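Protein Pcdhgc3 (Mus musculus, PDB 4ZI8) probably acts as a calcium-dependent cell-adhesion protein that may help establish specific neuronal connections in the brain, here represented by its first three extracellular cadherin repeats. Local coordinates at residues 265-277 with 284-296. Numbering follows the deposited sequence.
With CA (calcium ion), chain S.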
# COMPACT_ATOMS: atom_id res chain seq x y z
N LEU B 265 12.60 -8.97 -11.07
CA LEU B 265 12.63 -10.33 -10.54
C LEU B 265 11.35 -11.07 -10.87
O LEU B 265 11.37 -12.30 -11.12
CB LEU B 265 12.83 -10.32 -9.02
CG LEU B 265 14.18 -9.75 -8.51
CD1 LEU B 265 14.09 -9.41 -7.03
CD2 LEU B 265 15.29 -10.72 -8.77
N ASN B 266 10.25 -10.34 -10.87
CA ASN B 266 8.95 -10.90 -11.19
C ASN B 266 8.92 -11.50 -12.59
O ASN B 266 8.05 -12.30 -12.92
CB ASN B 266 7.87 -9.83 -11.08
CG ASN B 266 7.65 -9.34 -9.65
OD1 ASN B 266 7.81 -10.08 -8.67
ND2 ASN B 266 7.24 -8.07 -9.53
N GLY B 267 9.85 -11.08 -13.43
CA GLY B 267 9.89 -11.53 -14.80
C GLY B 267 11.16 -12.29 -15.12
O GLY B 267 11.38 -12.69 -16.26
N GLU B 268 12.03 -12.46 -14.13
CA GLU B 268 13.30 -13.12 -14.37
C GLU B 268 13.18 -14.63 -14.20
O GLU B 268 12.81 -15.11 -13.13
CB GLU B 268 14.37 -12.59 -13.44
CG GLU B 268 15.72 -13.25 -13.63
CD GLU B 268 16.78 -12.59 -12.79
OE1 GLU B 268 16.48 -11.53 -12.17
OE2 GLU B 268 17.92 -13.11 -12.74
N ILE B 269 13.54 -15.37 -15.22
CA ILE B 269 13.22 -16.80 -15.24
C ILE B 269 14.37 -17.70 -14.83
O ILE B 269 15.54 -17.49 -15.21
CB ILE B 269 12.71 -17.17 -16.62
CG1 ILE B 269 11.26 -16.73 -16.72
CG2 ILE B 269 12.83 -18.69 -16.87
CD1 ILE B 269 10.85 -16.35 -18.09
N VAL B 270 14.01 -18.67 -13.98
CA VAL B 270 14.91 -19.74 -13.55
C VAL B 270 14.44 -21.09 -14.10
O VAL B 270 13.28 -21.46 -13.92
CB VAL B 270 14.96 -19.86 -12.02
CG1 VAL B 270 15.87 -21.05 -11.61
CG2 VAL B 270 15.42 -18.58 -11.40
N TYR B 271 15.34 -21.82 -14.76
CA TYR B 271 14.99 -23.13 -15.31
C TYR B 271 15.48 -24.23 -14.39
O TYR B 271 16.59 -24.17 -13.90
CB TYR B 271 15.60 -23.32 -16.70
CG TYR B 271 15.13 -22.31 -17.71
CD1 TYR B 271 13.86 -22.41 -18.28
CD2 TYR B 271 15.93 -21.23 -18.08
CE1 TYR B 271 13.41 -21.49 -19.19
CE2 TYR B 271 15.49 -20.29 -19.01
CZ TYR B 271 14.22 -20.43 -19.56
OH TYR B 271 13.74 -19.52 -20.48
N SER B 272 14.66 -25.26 -14.17
CA SER B 272 15.06 -26.37 -13.32
C SER B 272 14.37 -27.62 -13.80
O SER B 272 13.41 -27.54 -14.58
CB SER B 272 14.73 -26.10 -11.85
OG SER B 272 13.33 -25.99 -11.65
N PHE B 273 14.88 -28.77 -13.37
CA PHE B 273 14.21 -30.03 -13.63
C PHE B 273 12.93 -30.08 -12.83
O PHE B 273 12.94 -29.84 -11.62
CB PHE B 273 15.11 -31.22 -13.28
CG PHE B 273 16.26 -31.41 -14.23
CD1 PHE B 273 16.02 -31.69 -15.57
CD2 PHE B 273 17.57 -31.30 -13.80
CE1 PHE B 273 17.10 -31.87 -16.47
CE2 PHE B 273 18.63 -31.48 -14.67
CZ PHE B 273 18.40 -31.76 -16.00
N GLY B 274 11.83 -30.38 -13.51
CA GLY B 274 10.53 -30.47 -12.84
C GLY B 274 10.48 -31.63 -11.86
O GLY B 274 11.27 -32.57 -11.99
N SER B 275 9.57 -31.56 -10.89
CA SER B 275 9.30 -32.66 -9.97
C SER B 275 8.75 -33.81 -10.77
O SER B 275 8.69 -34.95 -10.33
CB SER B 275 8.28 -32.26 -8.90
OG SER B 275 7.05 -31.86 -9.51
N HIS B 276 8.32 -33.44 -11.97
CA HIS B 276 7.76 -34.35 -12.93
C HIS B 276 8.88 -35.08 -13.66
O HIS B 276 9.01 -34.94 -14.86
CB HIS B 276 6.87 -33.57 -13.91
CG HIS B 276 5.55 -34.22 -14.17
ND1 HIS B 276 4.55 -34.26 -13.22
CD2 HIS B 276 5.08 -34.88 -15.25
CE1 HIS B 276 3.51 -34.91 -13.71
NE2 HIS B 276 3.81 -35.30 -14.94
N ASN B 277 9.68 -35.84 -12.93
CA ASN B 277 10.81 -36.54 -13.53
C ASN B 277 11.14 -37.80 -12.78
O ASN B 277 10.89 -37.90 -11.58
CB ASN B 277 12.05 -35.66 -13.56
CG ASN B 277 12.07 -34.72 -14.71
OD1 ASN B 277 12.10 -35.13 -15.87
ND2 ASN B 277 12.04 -33.42 -14.41
N LEU B 284 21.95 -37.97 -15.50
CA LEU B 284 22.15 -38.22 -16.91
C LEU B 284 22.20 -36.92 -17.71
O LEU B 284 22.93 -36.82 -18.71
CB LEU B 284 21.04 -39.13 -17.44
CG LEU B 284 21.14 -39.49 -18.93
CD1 LEU B 284 22.52 -40.08 -19.26
CD2 LEU B 284 20.04 -40.48 -19.30
N PHE B 285 21.46 -35.91 -17.26
CA PHE B 285 21.41 -34.63 -17.94
C PHE B 285 21.82 -33.49 -17.01
O PHE B 285 21.83 -33.64 -15.79
CB PHE B 285 20.01 -34.37 -18.50
CG PHE B 285 19.58 -35.39 -19.51
CD1 PHE B 285 20.00 -35.29 -20.83
CD2 PHE B 285 18.77 -36.46 -19.14
CE1 PHE B 285 19.61 -36.24 -21.77
CE2 PHE B 285 18.38 -37.42 -20.06
CZ PHE B 285 18.81 -37.32 -21.38
N ALA B 286 22.17 -32.35 -17.61
CA ALA B 286 22.44 -31.14 -16.87
C ALA B 286 21.63 -30.01 -17.51
O ALA B 286 21.34 -30.04 -18.71
CB ALA B 286 23.90 -30.82 -16.85
N LEU B 287 21.26 -29.01 -16.72
CA LEU B 287 20.42 -27.95 -17.22
C LEU B 287 20.93 -26.61 -16.67
O LEU B 287 21.04 -26.43 -15.46
CB LEU B 287 18.97 -28.20 -16.81
CG LEU B 287 17.99 -27.06 -17.12
CD1 LEU B 287 17.67 -26.97 -18.60
CD2 LEU B 287 16.71 -27.24 -16.30
N ASP B 288 21.27 -25.68 -17.55
CA ASP B 288 21.66 -24.37 -17.06
C ASP B 288 20.45 -23.59 -16.58
O ASP B 288 19.53 -23.33 -17.36
CB ASP B 288 22.39 -23.57 -18.12
CG ASP B 288 23.06 -22.35 -17.56
OD1 ASP B 288 22.36 -21.36 -17.26
OD2 ASP B 288 24.30 -22.38 -17.39
N LEU B 289 20.47 -23.17 -15.32
CA LEU B 289 19.30 -22.55 -14.71
C LEU B 289 18.99 -21.17 -15.31
O LEU B 289 17.87 -20.70 -15.20
CB LEU B 289 19.48 -22.45 -13.19
CG LEU B 289 20.65 -21.58 -12.71
CD1 LEU B 289 20.09 -20.32 -12.16
CD2 LEU B 289 21.47 -22.24 -11.65
N VAL B 290 19.97 -20.54 -15.95
CA VAL B 290 19.76 -19.23 -16.59
C VAL B 290 19.42 -19.38 -18.07
O VAL B 290 18.47 -18.75 -18.56
CB VAL B 290 20.97 -18.33 -16.46
CG1 VAL B 290 20.70 -16.94 -17.13
CG2 VAL B 290 21.32 -18.11 -14.99
N THR B 291 20.18 -20.21 -18.78
CA THR B 291 20.05 -20.23 -20.23
C THR B 291 19.06 -21.25 -20.74
O THR B 291 18.68 -21.18 -21.90
CB THR B 291 21.37 -20.51 -20.90
OG1 THR B 291 21.76 -21.85 -20.59
CG2 THR B 291 22.43 -19.54 -20.44
N GLY B 292 18.66 -22.19 -19.90
CA GLY B 292 17.75 -23.24 -20.34
C GLY B 292 18.39 -24.26 -21.28
O GLY B 292 17.71 -25.07 -21.92
N VAL B 293 19.71 -24.25 -21.35
CA VAL B 293 20.41 -25.24 -22.15
C VAL B 293 20.54 -26.58 -21.42
O VAL B 293 21.07 -26.67 -20.32
CB VAL B 293 21.80 -24.71 -22.55
CG1 VAL B 293 22.61 -25.81 -23.25
CG2 VAL B 293 21.64 -23.50 -23.47
N LEU B 294 20.00 -27.62 -22.05
CA LEU B 294 20.07 -28.98 -21.56
C LEU B 294 21.23 -29.70 -22.25
O LEU B 294 21.32 -29.67 -23.49
CB LEU B 294 18.76 -29.71 -21.82
CG LEU B 294 18.62 -31.16 -21.39
CD1 LEU B 294 18.44 -31.27 -19.88
CD2 LEU B 294 17.46 -31.81 -22.15
N THR B 295 22.11 -30.31 -21.46
CA THR B 295 23.28 -31.00 -21.99
C THR B 295 23.34 -32.46 -21.49
O THR B 295 22.70 -32.82 -20.50
CB THR B 295 24.61 -30.32 -21.59
OG1 THR B 295 24.61 -30.04 -20.19
CG2 THR B 295 24.84 -29.01 -22.33
N ILE B 296 24.12 -33.29 -22.17
CA ILE B 296 24.42 -34.62 -21.68
C ILE B 296 25.36 -34.51 -20.51
O ILE B 296 26.34 -33.76 -20.56
CB ILE B 296 25.04 -35.50 -22.76
CG1 ILE B 296 24.03 -35.67 -23.89
CG2 ILE B 296 25.48 -36.87 -22.18
CD1 ILE B 296 22.77 -36.43 -23.44
CA CA S . 6.12 -13.33 -13.44
O HOH W 1 16.43 -16.90 -17.72
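Y271 and F273, on strand 269-273, each lay one ring face on a residue of 284-296. G292 CA sits over the Y271 ring, 4.0 Å from its centroid and 29° off the normal, a CH-pi contact. V290 O meets that ring's edge at CE2, while I269 CG2 lies over the opposite face, offset toward the rim. L287 CB stands 4.1 Å from the centroid of the F273 ring, again CH-pi, and L294 CD1 reaches CE1 at the edge. With its CG anti to the backbone N (chi1 173°), L287 sends CD2 onto the backbone of S272.

One direct hydrogen bond joins the segments: Y271 N to L289 O, 2.8 Å and nearly straight at 174°. A water adds an indirect link, donating to both I269 O and V290 O. D288 OD1 holds the 288-292 turn that presents L289 O and V290 O, accepting from V290 N (2.8 Å) as an Asx turn and, from the opposite face of the carboxylate plane, from T291 N (2.9 Å), extending it to an Asx motif; G292 N bonds back to D288 O.

Outward, Y271 OH accepts a hydrogen bond from A258 N of strand 252-259, F273 rests on I310, and N266 O, upstream, binds calcium. The two sheets of the third cadherin repeat thus meet mainly through apolar packing, pinned by one direct backbone bond and one water bridge, with the phenol hydroxyl satisfied.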